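Vaginolysin (Gardnerella vaginalis, PDB 5IMY) probably binds cholesterol in host-cell membranes and lyses them, as a secreted toxin of the cholesterol-dependent cytolysin family. Local coordinates at residues N49-D54 against E66-N71; K70-T75 against S367-T372; P91-R96 against P106-A111; R113-L118 against T133-T138; A389-Y394 against V445-L450. All coordinates share one frame; numbering follows the deposited sequence.

Interaction 1. Residues N49-D54 against E66-N71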
# COMPACT_ATOMS: atom_id res chain seq x y z
N ASN A 49 -0.25 -16.73 -8.24
CA ASN A 49 0.08 -15.61 -7.35
C ASN A 49 -0.98 -14.50 -7.32
O ASN A 49 -0.72 -13.48 -6.66
CB ASN A 49 1.42 -15.02 -7.77
CG ASN A 49 1.98 -14.05 -6.75
OD1 ASN A 49 1.69 -14.15 -5.56
ND2 ASN A 49 2.77 -13.09 -7.22
N LYS A 50 -2.12 -14.65 -7.98
CA LYS A 50 -3.24 -13.70 -7.99
C LYS A 50 -3.19 -12.56 -6.97
O LYS A 50 -2.84 -12.75 -5.81
CB LYS A 50 -4.54 -14.47 -7.75
CG LYS A 50 -5.47 -14.53 -8.95
CD LYS A 50 -6.73 -15.33 -8.62
CE LYS A 50 -6.44 -16.81 -8.44
NZ LYS A 50 -7.44 -17.47 -7.55
N PHE A 51 -3.59 -11.36 -7.41
CA PHE A 51 -3.78 -10.21 -6.53
C PHE A 51 -4.96 -9.41 -7.07
O PHE A 51 -4.96 -8.99 -8.23
CB PHE A 51 -2.53 -9.33 -6.47
CG PHE A 51 -2.63 -8.17 -5.50
CD1 PHE A 51 -1.99 -8.22 -4.28
CD2 PHE A 51 -3.38 -7.05 -5.82
CE1 PHE A 51 -2.09 -7.16 -3.39
CE2 PHE A 51 -3.48 -5.99 -4.93
CZ PHE A 51 -2.83 -6.05 -3.72
N SER A 52 -5.97 -9.18 -6.22
CA SER A 52 -7.18 -8.50 -6.64
C SER A 52 -7.61 -7.49 -5.57
O SER A 52 -7.25 -7.60 -4.40
CB SER A 52 -8.33 -9.48 -6.89
OG SER A 52 -8.05 -10.32 -8.00
N SER A 53 -8.38 -6.50 -6.01
CA SER A 53 -8.99 -5.53 -5.11
C SER A 53 -10.32 -5.08 -5.70
O SER A 53 -10.51 -5.06 -6.92
CB SER A 53 -8.09 -4.31 -4.89
OG SER A 53 -7.03 -4.61 -4.00
N ASP A 54 -11.25 -4.73 -4.81
CA ASP A 54 -12.53 -4.18 -5.21
C ASP A 54 -13.06 -3.33 -4.06
O ASP A 54 -12.49 -3.33 -2.96
CB ASP A 54 -13.53 -5.28 -5.59
CG ASP A 54 -14.25 -4.99 -6.90
OD1 ASP A 54 -14.29 -3.82 -7.32
OD2 ASP A 54 -14.77 -5.95 -7.51
N GLU A 66 -9.28 -6.73 -0.42
CA GLU A 66 -8.12 -7.07 -1.23
C GLU A 66 -7.79 -8.54 -1.04
O GLU A 66 -7.63 -9.01 0.10
CB GLU A 66 -6.92 -6.17 -0.88
CG GLU A 66 -5.76 -6.86 -0.16
CD GLU A 66 -4.56 -5.94 -0.04
OE1 GLU A 66 -4.73 -4.71 -0.16
OE2 GLU A 66 -3.44 -6.46 0.16
N HIS A 67 -7.68 -9.26 -2.15
CA HIS A 67 -7.37 -10.68 -2.16
C HIS A 67 -5.96 -10.87 -2.69
O HIS A 67 -5.56 -10.21 -3.66
CB HIS A 67 -8.37 -11.45 -3.03
CG HIS A 67 -9.78 -10.99 -2.88
ND1 HIS A 67 -10.78 -11.81 -2.41
CD2 HIS A 67 -10.37 -9.80 -3.13
CE1 HIS A 67 -11.92 -11.15 -2.38
NE2 HIS A 67 -11.70 -9.92 -2.81
N GLN A 68 -5.20 -11.75 -2.06
CA GLN A 68 -3.85 -12.05 -2.51
C GLN A 68 -3.49 -13.47 -2.09
O GLN A 68 -3.91 -13.93 -1.03
CB GLN A 68 -2.83 -11.05 -1.94
CG GLN A 68 -2.29 -11.41 -0.57
CD GLN A 68 -1.89 -10.19 0.23
OE1 GLN A 68 -0.99 -9.44 -0.17
NE2 GLN A 68 -2.55 -9.97 1.36
N LYS A 69 -2.73 -14.15 -2.94
CA LYS A 69 -2.39 -15.55 -2.72
C LYS A 69 -1.29 -15.64 -1.68
O LYS A 69 -0.21 -15.06 -1.84
CB LYS A 69 -1.97 -16.20 -4.03
CG LYS A 69 -1.46 -17.63 -3.90
CD LYS A 69 0.05 -17.69 -3.69
CE LYS A 69 0.60 -19.04 -4.11
NZ LYS A 69 1.60 -19.56 -3.14
N LYS A 70 -1.55 -16.38 -0.61
CA LYS A 70 -0.58 -16.64 0.45
C LYS A 70 -0.35 -18.14 0.58
O LYS A 70 -0.94 -18.96 -0.13
CB LYS A 70 -1.05 -16.05 1.78
CG LYS A 70 -1.05 -14.55 1.83
CD LYS A 70 -0.93 -14.07 3.27
CE LYS A 70 -1.11 -12.58 3.37
NZ LYS A 70 -2.30 -12.27 4.17
N ASN A 71 0.53 -18.49 1.52
CA ASN A 71 0.81 -19.87 1.85
C ASN A 71 0.96 -19.98 3.36
O ASN A 71 1.54 -19.10 4.00
CB ASN A 71 2.09 -20.37 1.16
CG ASN A 71 2.65 -21.62 1.80
OD1 ASN A 71 2.29 -22.74 1.42
ND2 ASN A 71 3.53 -21.45 2.78
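F51, S52 and S53 run antiparallel to Q68, H67 and E66, with the strand axes 4.5 Å apart at their closest and their directions 173° apart. Together the segments 49-54 and 66-71 are the two arms of a beta hairpin. S52 and H67 form the hydrogen-bonded pair: S52 N donates to H67 O over 2.8 Å, and H67 N returns the bond to S52 O. F51 faces Q68, and S53 faces E66, as non-hydrogen-bonded pairs. One more bond, K69 N to K50 O at 3.2 Å, carries the pairing just past the start of strand 51-57.

F51 has CG anti to its own backbone N (chi1 -176°), which swings the ring toward the partner strand. There F51 CD1 rests 3.8 Å from Q68 CB, while H67 O lies over one face, displaced toward the rim. The extended chain of E66 brings OE2 obliquely to the same ring, 3.9 Å from F51 CZ, so the aromatic group packs among polar chains at a partly exposed site. On the other face of the sheet, the H67 ring turns an edge to the carbonyl of S52. Both small serines suit a strand that a second subunit approaches: S53 of each copy packs on the other, and F51 N donates to S55 OG of that neighbouring subunit. The amide of N49 is likewise held by Y377 of the second subunit, while its backbone supports the aliphatic base of K69. S53 OG sits 3.5 Å from E66 CB and makes a weak bond back to S52 O.

Interaction 2. Residues K70-T75 against S367-T372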
# COMPACT_ATOMS: atom_id res chain seq x y z
N LYS A 70 -1.55 -16.38 -0.61
CA LYS A 70 -0.58 -16.64 0.45
C LYS A 70 -0.35 -18.14 0.58
O LYS A 70 -0.94 -18.96 -0.13
CB LYS A 70 -1.05 -16.05 1.78
CG LYS A 70 -1.05 -14.55 1.83
CD LYS A 70 -0.93 -14.07 3.27
CE LYS A 70 -1.11 -12.58 3.37
NZ LYS A 70 -2.30 -12.27 4.17
N ASN A 71 0.53 -18.49 1.52
CA ASN A 71 0.81 -19.87 1.85
C ASN A 71 0.96 -19.98 3.36
O ASN A 71 1.54 -19.10 4.00
CB ASN A 71 2.09 -20.37 1.16
CG ASN A 71 2.65 -21.62 1.80
OD1 ASN A 71 2.29 -22.74 1.42
ND2 ASN A 71 3.53 -21.45 2.78
N ILE A 72 0.42 -21.06 3.93
CA ILE A 72 0.58 -21.37 5.34
C ILE A 72 1.38 -22.66 5.45
O ILE A 72 1.08 -23.64 4.77
CB ILE A 72 -0.78 -21.51 6.06
CG1 ILE A 72 -0.55 -21.71 7.57
CG2 ILE A 72 -1.62 -22.62 5.42
CD1 ILE A 72 -1.46 -22.73 8.23
N THR A 73 2.41 -22.64 6.29
CA THR A 73 3.17 -23.83 6.65
C THR A 73 3.14 -23.98 8.16
O THR A 73 3.42 -23.01 8.88
CB THR A 73 4.61 -23.75 6.15
OG1 THR A 73 4.63 -23.41 4.76
CG2 THR A 73 5.33 -25.09 6.35
N ASN A 74 2.79 -25.17 8.64
CA ASN A 74 2.67 -25.41 10.07
C ASN A 74 3.41 -26.69 10.42
O ASN A 74 3.28 -27.71 9.73
CB ASN A 74 1.20 -25.53 10.48
CG ASN A 74 1.01 -25.44 11.98
OD1 ASN A 74 1.79 -24.78 12.68
ND2 ASN A 74 -0.02 -26.10 12.49
N THR A 75 4.20 -26.63 11.49
CA THR A 75 4.93 -27.77 12.01
C THR A 75 4.60 -27.92 13.48
O THR A 75 4.83 -26.99 14.26
CB THR A 75 6.44 -27.61 11.81
OG1 THR A 75 6.72 -27.43 10.41
CG2 THR A 75 7.19 -28.83 12.33
N SER A 367 -0.27 -25.42 2.78
CA SER A 367 -1.30 -25.30 1.76
C SER A 367 -1.36 -23.86 1.28
O SER A 367 -1.25 -22.92 2.08
CB SER A 367 -2.67 -25.72 2.31
OG SER A 367 -3.70 -25.39 1.39
N ASP A 368 -1.52 -23.69 -0.03
CA ASP A 368 -1.77 -22.37 -0.59
C ASP A 368 -3.22 -21.98 -0.37
O ASP A 368 -4.11 -22.83 -0.29
CB ASP A 368 -1.43 -22.34 -2.08
CG ASP A 368 0.06 -22.40 -2.35
OD1 ASP A 368 0.85 -22.21 -1.39
OD2 ASP A 368 0.45 -22.62 -3.51
N TYR A 369 -3.45 -20.67 -0.27
CA TYR A 369 -4.80 -20.16 -0.10
C TYR A 369 -4.79 -18.67 -0.40
O TYR A 369 -3.75 -18.00 -0.32
CB TYR A 369 -5.32 -20.41 1.32
CG TYR A 369 -4.67 -19.54 2.37
CD1 TYR A 369 -5.32 -18.44 2.89
CD2 TYR A 369 -3.38 -19.82 2.82
CE1 TYR A 369 -4.72 -17.64 3.84
CE2 TYR A 369 -2.77 -19.03 3.77
CZ TYR A 369 -3.45 -17.94 4.28
OH TYR A 369 -2.84 -17.15 5.23
N ILE A 370 -5.96 -18.15 -0.75
CA ILE A 370 -6.15 -16.73 -1.02
C ILE A 370 -6.72 -16.10 0.24
O ILE A 370 -7.81 -16.49 0.70
CB ILE A 370 -7.08 -16.52 -2.23
CG1 ILE A 370 -6.31 -16.74 -3.53
CG2 ILE A 370 -7.71 -15.12 -2.21
CD1 ILE A 370 -6.81 -17.90 -4.35
N GLU A 371 -6.00 -15.15 0.82
CA GLU A 371 -6.50 -14.41 1.97
C GLU A 371 -7.15 -13.11 1.51
O GLU A 371 -6.64 -12.42 0.62
CB GLU A 371 -5.38 -14.09 2.96
CG GLU A 371 -5.92 -13.46 4.25
CD GLU A 371 -4.84 -13.09 5.24
OE1 GLU A 371 -4.48 -13.94 6.08
OE2 GLU A 371 -4.33 -11.95 5.16
N THR A 372 -8.28 -12.78 2.13
CA THR A 372 -8.96 -11.51 1.93
C THR A 372 -8.79 -10.65 3.17
O THR A 372 -9.01 -11.12 4.29
CB THR A 372 -10.44 -11.70 1.64
OG1 THR A 372 -10.58 -12.47 0.44
CG2 THR A 372 -11.14 -10.36 1.45
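K70 N donates to Y369 O over 2.7 Å, the shortest sound polar bond between the segments, and Y369 N answers by binding K70 O at 3.0 Å. Two residues further on, the I72-S367 pair repeats the exchange: I72 N reaches S367 O in an almost straight bond (177° at the hydrogen), and S367 N reaches I72 O. Strand 62-76 is thereby joined, antiparallel, to the long strand 363-389 within a mixed sheet, although nearly 300 residues separate them along the chain.

Y369 holds its CG between the backbone N and the carbonyl carbon (chi1 72°), which lays the ring beside the facing strand. Its edge meets the backbone of I72, with Y369 CE2 3.8 Å from I72 N, while K70 CB stands 3.9 Å from Y369 CZ. The branched CB of I72 adds an apolar touch to CE2. A broad flat ring and a beta-branched chain suit this face because helix 177-184 covers it, with Q179 touching both. K70 and E371 bring opposite charges together at the ring's far end, but their modelled ends are too close for the exact geometry to be trusted. On the reverse face, D368 OD2 accepts from I47 N.

Interaction 3. Residues P91-R96 against P106-A111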
# COMPACT_ATOMS: atom_id res chain seq x y z
N PRO A 91 -0.85 -43.74 25.78
CA PRO A 91 0.59 -43.82 26.08
C PRO A 91 1.14 -45.20 25.80
O PRO A 91 0.65 -46.19 26.35
CB PRO A 91 0.66 -43.46 27.57
CG PRO A 91 -0.57 -42.66 27.83
CD PRO A 91 -1.62 -43.20 26.91
N GLY A 92 2.15 -45.30 24.94
CA GLY A 92 2.78 -46.57 24.62
C GLY A 92 2.31 -47.23 23.34
O GLY A 92 2.81 -48.31 23.00
N ALA A 93 1.37 -46.62 22.61
CA ALA A 93 0.90 -47.20 21.36
C ALA A 93 1.94 -47.02 20.26
O ALA A 93 2.70 -46.05 20.25
CB ALA A 93 -0.42 -46.56 20.94
N LEU A 94 1.96 -47.98 19.33
CA LEU A 94 2.88 -47.96 18.20
C LEU A 94 2.11 -47.68 16.92
O LEU A 94 1.08 -48.31 16.66
CB LEU A 94 3.62 -49.30 18.07
CG LEU A 94 4.64 -49.66 19.15
CD1 LEU A 94 5.11 -51.09 18.96
CD2 LEU A 94 5.82 -48.70 19.11
N PHE A 95 2.62 -46.74 16.12
CA PHE A 95 2.06 -46.43 14.81
C PHE A 95 3.17 -46.49 13.77
O PHE A 95 4.36 -46.57 14.09
CB PHE A 95 1.42 -45.04 14.76
CG PHE A 95 0.51 -44.73 15.91
CD1 PHE A 95 -0.42 -45.65 16.36
CD2 PHE A 95 0.60 -43.50 16.55
CE1 PHE A 95 -1.25 -45.34 17.42
CE2 PHE A 95 -0.22 -43.20 17.61
CZ PHE A 95 -1.15 -44.12 18.04
N ARG A 96 2.76 -46.44 12.51
CA ARG A 96 3.66 -46.13 11.42
C ARG A 96 3.56 -44.64 11.10
O ARG A 96 2.47 -44.07 11.09
CB ARG A 96 3.31 -46.94 10.17
CG ARG A 96 3.59 -48.42 10.30
CD ARG A 96 2.89 -49.22 9.22
NE ARG A 96 2.78 -50.63 9.60
CZ ARG A 96 1.69 -51.19 10.11
NH1 ARG A 96 0.58 -50.49 10.30
NH2 ARG A 96 1.70 -52.48 10.43
N PRO A 106 -4.31 -42.63 13.15
CA PRO A 106 -3.23 -43.62 13.14
C PRO A 106 -3.76 -45.03 13.34
O PRO A 106 -4.73 -45.26 14.06
CB PRO A 106 -2.33 -43.18 14.29
CG PRO A 106 -3.24 -42.46 15.23
CD PRO A 106 -4.26 -41.78 14.35
N SER A 107 -3.10 -45.98 12.69
CA SER A 107 -3.39 -47.40 12.85
C SER A 107 -2.28 -48.05 13.66
O SER A 107 -1.10 -47.73 13.48
CB SER A 107 -3.53 -48.10 11.50
OG SER A 107 -2.33 -47.99 10.74
N LEU A 108 -2.66 -48.95 14.55
CA LEU A 108 -1.69 -49.60 15.43
C LEU A 108 -0.82 -50.57 14.64
O LEU A 108 -1.18 -51.06 13.57
CB LEU A 108 -2.40 -50.34 16.56
CG LEU A 108 -3.30 -49.49 17.45
CD1 LEU A 108 -4.21 -50.37 18.29
CD2 LEU A 108 -2.45 -48.59 18.34
N ILE A 109 0.36 -50.84 15.19
CA ILE A 109 1.22 -51.92 14.73
C ILE A 109 0.97 -53.10 15.66
O ILE A 109 1.32 -53.05 16.84
CB ILE A 109 2.70 -51.52 14.73
CG1 ILE A 109 2.93 -50.32 13.81
CG2 ILE A 109 3.57 -52.70 14.27
CD1 ILE A 109 4.29 -49.68 13.98
N SER A 110 0.35 -54.15 15.13
CA SER A 110 0.11 -55.35 15.92
C SER A 110 1.42 -56.11 16.07
O SER A 110 2.07 -56.44 15.07
CB SER A 110 -0.95 -56.22 15.26
OG SER A 110 -1.67 -55.50 14.28
N ALA A 111 1.81 -56.38 17.31
CA ALA A 111 3.04 -57.11 17.58
C ALA A 111 3.02 -57.53 19.04
O ALA A 111 2.32 -56.94 19.87
CB ALA A 111 4.28 -56.27 17.28
O HOH W 1 -0.01 -54.24 11.80
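L94 and I109 supply the hydrogen bond of this contact: I109 N donates to L94 O over 3.0 Å from 43° above the carbonyl plane. The same oxygen also receives the CA-H of L108. The loop after helix 99-102 is thus pinned across strand 94-96, the two directions nearly perpendicular.

Apolar packing does most of the rest. P106 CB stands over the centre of the F95 ring, 3.6 Å from the centroid and 9° off its normal, a CH-pi contact to which a rigid proline is well suited. L108 CD2 comes to the edge of that ring, 3.6 Å from F95 CE1, and also reaches A93 CB. Alongside, L94 CB meets I109 CB at 4.1 Å. F95 also packs on V254 and V256 of strand 253-261, the neighbour of 94-96 in the large antiparallel sheet.

The polar part centres on R96. Its chain runs extended from CG to NE and spreads the guanidinium across I109 CG1, which lies over the centre of one face. R96 NH2 donates to a water at 2.8 Å, and that water also bonds S110 OG. Carbon contacts thus hold the loop against strand 94-96, while arginine's flat group spans apolar and watery surroundings.

Interaction 4. Residues R113-L118 against T133-T138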
# COMPACT_ATOMS: atom_id res chain seq x y z
N ARG A 113 4.06 -57.33 22.46
CA ARG A 113 4.62 -56.21 23.20
C ARG A 113 5.22 -56.66 24.53
O ARG A 113 4.91 -57.74 25.05
CB ARG A 113 3.56 -55.14 23.45
CG ARG A 113 3.06 -54.46 22.18
CD ARG A 113 4.13 -53.57 21.57
NE ARG A 113 4.53 -52.51 22.49
CZ ARG A 113 3.86 -51.37 22.67
NH1 ARG A 113 2.74 -51.14 21.99
NH2 ARG A 113 4.31 -50.47 23.52
N ALA A 114 6.07 -55.81 25.08
CA ALA A 114 6.63 -55.98 26.41
C ALA A 114 5.94 -55.04 27.38
O ALA A 114 5.29 -54.07 26.98
CB ALA A 114 8.13 -55.69 26.39
N PRO A 115 6.06 -55.29 28.69
CA PRO A 115 5.52 -54.33 29.66
C PRO A 115 6.12 -52.95 29.45
O PRO A 115 7.22 -52.80 28.92
CB PRO A 115 5.92 -54.93 31.01
CG PRO A 115 6.07 -56.39 30.74
CD PRO A 115 6.60 -56.49 29.34
N ILE A 116 5.38 -51.94 29.88
CA ILE A 116 5.80 -50.55 29.73
C ILE A 116 5.38 -49.78 30.97
O ILE A 116 4.34 -50.05 31.57
CB ILE A 116 5.21 -49.93 28.44
CG1 ILE A 116 5.78 -48.53 28.20
CG2 ILE A 116 3.68 -49.88 28.51
CD1 ILE A 116 5.80 -48.15 26.74
N THR A 117 6.21 -48.81 31.35
CA THR A 117 5.99 -48.02 32.55
C THR A 117 5.49 -46.63 32.17
O THR A 117 6.13 -45.93 31.38
CB THR A 117 7.27 -47.91 33.39
OG1 THR A 117 7.68 -49.21 33.81
CG2 THR A 117 7.04 -47.02 34.61
N LEU A 118 4.36 -46.24 32.74
CA LEU A 118 3.78 -44.92 32.54
C LEU A 118 4.03 -44.05 33.77
O LEU A 118 4.21 -44.55 34.88
CB LEU A 118 2.28 -45.01 32.27
CG LEU A 118 1.86 -46.07 31.26
CD1 LEU A 118 0.35 -46.04 31.07
CD2 LEU A 118 2.57 -45.87 29.93
N THR A 133 3.28 -49.76 36.10
CA THR A 133 3.64 -50.64 35.01
C THR A 133 2.39 -51.29 34.44
O THR A 133 1.47 -51.65 35.18
CB THR A 133 4.63 -51.71 35.48
OG1 THR A 133 5.87 -51.10 35.82
CG2 THR A 133 4.86 -52.77 34.40
N VAL A 134 2.35 -51.41 33.11
CA VAL A 134 1.25 -52.07 32.41
C VAL A 134 1.82 -53.28 31.69
O VAL A 134 2.66 -53.14 30.79
CB VAL A 134 0.56 -51.12 31.42
CG1 VAL A 134 -0.63 -51.81 30.77
CG2 VAL A 134 0.13 -49.83 32.12
N GLN A 135 1.37 -54.47 32.09
CA GLN A 135 1.77 -55.71 31.44
C GLN A 135 1.00 -55.84 30.12
O GLN A 135 -0.22 -55.95 30.13
CB GLN A 135 1.49 -56.91 32.33
CG GLN A 135 1.76 -56.71 33.82
CD GLN A 135 3.24 -56.67 34.15
OE1 GLN A 135 4.07 -57.22 33.42
NE2 GLN A 135 3.57 -56.03 35.26
N ARG A 136 1.72 -55.81 29.00
CA ARG A 136 1.06 -55.83 27.70
C ARG A 136 0.15 -54.62 27.58
O ARG A 136 -1.04 -54.70 27.93
CB ARG A 136 0.25 -57.12 27.51
CG ARG A 136 -0.11 -57.49 26.06
CD ARG A 136 0.09 -56.34 25.06
NE ARG A 136 -0.34 -56.67 23.70
CZ ARG A 136 0.28 -57.55 22.92
NH1 ARG A 136 -0.17 -57.77 21.69
NH2 ARG A 136 1.32 -58.22 23.36
N PRO A 137 0.64 -53.49 27.08
CA PRO A 137 -0.21 -52.29 26.97
C PRO A 137 -1.17 -52.39 25.80
O PRO A 137 -0.79 -52.73 24.68
CB PRO A 137 0.80 -51.16 26.77
CG PRO A 137 1.96 -51.82 26.10
CD PRO A 137 2.03 -53.20 26.69
N THR A 138 -2.44 -52.10 26.08
CA THR A 138 -3.47 -51.95 25.06
C THR A 138 -4.32 -50.74 25.44
O THR A 138 -4.10 -50.11 26.48
CB THR A 138 -4.32 -53.22 24.93
OG1 THR A 138 -5.52 -52.93 24.20
CG2 THR A 138 -4.69 -53.79 26.30
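I116 CG2 presses on P137 CG at 3.5 Å, in the tight part of a contact at the open end of the hairpin of strands 116-120 and 131-134. Backbone bonds set the spacing: V134 N donates to I116 O over 2.9 Å and I116 N to V134 O over 3.1 Å. Beyond them L118 CD1 meets V134 CG2 at 3.9 Å. Branched aliphatic chains suit this buried side, and P137, a compact ring without an N-H, fills the turn out of the strand.

P137 also lies beneath R113. The R113 chain bends at chi2 and chi3 (-70° and -61°), folding its guanidinium back so that P137 CG sits over one face, 3.7 Å from R113 NH2 and offset toward the rim. The polar edge of the group is engaged by the carbonyls of F232, through NE, and G92, through NH2, which hold this charge in place while its flat face covers the proline.

The outer side is much looser. T117 OG1 and T133 OG1 make a weak hydroxyl bond of 3.3 Å, either able to donate. Q135 folds back until OE1 lies against P115 CG, and R136 lays a guanidinium face over R113 CG without making a hydrogen bond to that residue. P115, T133, Q135 and R136 are all solvent-exposed.

Inward, the hairpin leans on helix 139-158, where V142 receives L118 and P137 while S141 and A145 receive V134; V223 of strand 208-223 packs against I116 and L118.

Interaction 5. Residues A389-Y394 against V445-L450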
# COMPACT_ATOMS: atom_id res chain seq x y z
N ALA A 389 -20.15 40.56 12.84
CA ALA A 389 -20.11 41.88 12.22
C ALA A 389 -18.70 42.22 11.75
O ALA A 389 -18.06 43.13 12.29
CB ALA A 389 -20.60 42.95 13.21
N TYR A 390 -18.21 41.49 10.75
CA TYR A 390 -16.88 41.70 10.21
C TYR A 390 -16.67 40.72 9.07
O TYR A 390 -17.38 39.72 8.94
CB TYR A 390 -15.79 41.51 11.27
CG TYR A 390 -15.93 40.24 12.08
CD1 TYR A 390 -15.64 39.00 11.53
CD2 TYR A 390 -16.35 40.29 13.41
CE1 TYR A 390 -15.76 37.84 12.27
CE2 TYR A 390 -16.48 39.13 14.16
CZ TYR A 390 -16.18 37.91 13.58
OH TYR A 390 -16.31 36.76 14.32
N VAL A 391 -15.68 41.01 8.23
CA VAL A 391 -15.30 40.12 7.15
C VAL A 391 -14.41 39.02 7.70
O VAL A 391 -13.58 39.26 8.59
CB VAL A 391 -14.60 40.90 6.02
CG1 VAL A 391 -14.30 39.98 4.85
CG2 VAL A 391 -15.45 42.07 5.58
N ALA A 392 -14.57 37.81 7.18
CA ALA A 392 -13.78 36.66 7.60
C ALA A 392 -13.29 35.91 6.38
O ALA A 392 -13.86 36.00 5.29
CB ALA A 392 -14.59 35.72 8.51
N ARG A 393 -12.21 35.16 6.58
CA ARG A 393 -11.68 34.25 5.58
C ARG A 393 -11.46 32.89 6.24
O ARG A 393 -11.58 32.74 7.45
CB ARG A 393 -10.37 34.78 4.98
CG ARG A 393 -10.56 36.01 4.12
CD ARG A 393 -9.30 36.35 3.35
NE ARG A 393 -8.29 36.99 4.18
CZ ARG A 393 -7.11 37.42 3.74
NH1 ARG A 393 -6.78 37.26 2.46
NH2 ARG A 393 -6.25 37.99 4.57
N TYR A 394 -11.16 31.88 5.43
CA TYR A 394 -10.85 30.56 5.95
C TYR A 394 -9.57 30.05 5.32
O TYR A 394 -9.27 30.33 4.16
CB TYR A 394 -12.01 29.57 5.70
CG TYR A 394 -13.23 29.80 6.57
CD1 TYR A 394 -13.25 29.37 7.89
CD2 TYR A 394 -14.35 30.44 6.07
CE1 TYR A 394 -14.37 29.57 8.69
CE2 TYR A 394 -15.47 30.65 6.86
CZ TYR A 394 -15.47 30.21 8.17
OH TYR A 394 -16.58 30.42 8.95
N VAL A 445 -9.38 33.98 11.10
CA VAL A 445 -8.95 35.38 10.95
C VAL A 445 -10.08 36.28 10.46
O VAL A 445 -10.94 35.86 9.68
CB VAL A 445 -7.71 35.50 10.03
CG1 VAL A 445 -6.70 34.39 10.32
CG2 VAL A 445 -8.05 35.54 8.52
N GLU A 446 -10.08 37.53 10.93
CA GLU A 446 -11.13 38.50 10.61
C GLU A 446 -10.51 39.85 10.28
O GLU A 446 -9.46 40.21 10.81
CB GLU A 446 -12.11 38.67 11.78
CG GLU A 446 -11.47 39.20 13.06
CD GLU A 446 -12.30 40.28 13.73
OE1 GLU A 446 -13.04 41.00 13.03
OE2 GLU A 446 -12.20 40.41 14.97
N LYS A 447 -11.17 40.59 9.39
CA LYS A 447 -10.68 41.91 9.00
C LYS A 447 -10.93 42.91 10.13
O LYS A 447 -12.08 43.18 10.49
CB LYS A 447 -11.37 42.38 7.72
CG LYS A 447 -10.84 43.72 7.19
CD LYS A 447 -11.77 44.36 6.17
CE LYS A 447 -13.08 44.83 6.80
NZ LYS A 447 -13.12 46.30 7.04
N THR A 448 -9.84 43.46 10.68
CA THR A 448 -9.91 44.38 11.80
C THR A 448 -9.50 45.80 11.46
O THR A 448 -9.90 46.73 12.16
CB THR A 448 -9.04 43.85 12.96
OG1 THR A 448 -9.67 42.72 13.56
CG2 THR A 448 -8.79 44.92 14.03
N GLY A 449 -8.71 45.99 10.40
CA GLY A 449 -8.26 47.31 10.03
C GLY A 449 -8.35 47.57 8.54
O GLY A 449 -9.42 47.43 7.94
N LEU A 450 -7.24 47.95 7.93
CA LEU A 450 -7.18 48.30 6.52
C LEU A 450 -6.56 47.16 5.72
O LEU A 450 -5.88 46.29 6.25
CB LEU A 450 -6.38 49.59 6.32
CG LEU A 450 -6.68 50.71 7.32
CD1 LEU A 450 -5.73 51.88 7.12
CD2 LEU A 450 -8.13 51.17 7.20
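Y390 offers a ring face to the carboxylate of E446: E446 OE1 comes within 3.1 Å of Y390 CG, and the carboxyl carbon stands above the plane, displaced toward the rim. The two side chains meet nearly at right angles, their flat groups turned 43° apart. A bend at chi2 (136°) swings the E446 carboxylate over the ring; E446 CB lies 3.6 Å from Y390 CD1, so aliphatic base and carboxylate both cover the tyrosine. Y390 OH bonds W475 O at the end of strand 469-475, and the same E446 OE1 that lies over the ring has a weak bond with T478 OG1.

The backbones are joined more sparingly. K447 N donates to V391 O at 2.9 Å in a fairly straight bond, while R393 N reaches V445 O only weakly, at 3.4 Å; A392 and E446 make the single bridge between them. Beside it V391 CG2 meets K447 CE at 3.8 Å, a valine supporting the aliphatic part of a lysine whose charged end leads away. R393 CB approaches V445 CG2, and its guanidinium makes a cation-pi contact with W455.

These loops belong to the C-terminal beta-sandwich domain. E446 begins the tryptophan-rich undecapeptide characteristic of cholesterol-dependent cytolysins, and T478 matches the threonine of the Thr-Leu pair implicated in cholesterol recognition in relatives. The contact joins the start of the undecapeptide to the loop before strand 395-403, beside that threonine. An anionic oxygen would probably be disfavoured by the electron-rich face; the Y390 bond to W475 and the weak T478 bond to OE1 itself probably help hold the pair.

Interactions 1 and 2 are consecutive parts of one sheet: they share K70 and N71 on strand 62-76, their centres lie 12 Å apart, and Q68 O probably accepts from E371 N between them. Interactions 3 and 4 form a second cluster, 13 Å apart by centres, nested within the long loop that interaction 2 closes; P91 CB of interaction 3 packs 3.9 Å from L118 CD2 of interaction 4. About 16 Å separates the nearest atoms of interactions 2 and 3. Interaction 5 stands alone in the C-terminal beta sandwich, far from both clusters, its centre about 54 Å from that of interaction 1 and 96 Å from that of interaction 4, consistent with an elongated toxin whose probable cholesterol-recognising loops lie well apart from them.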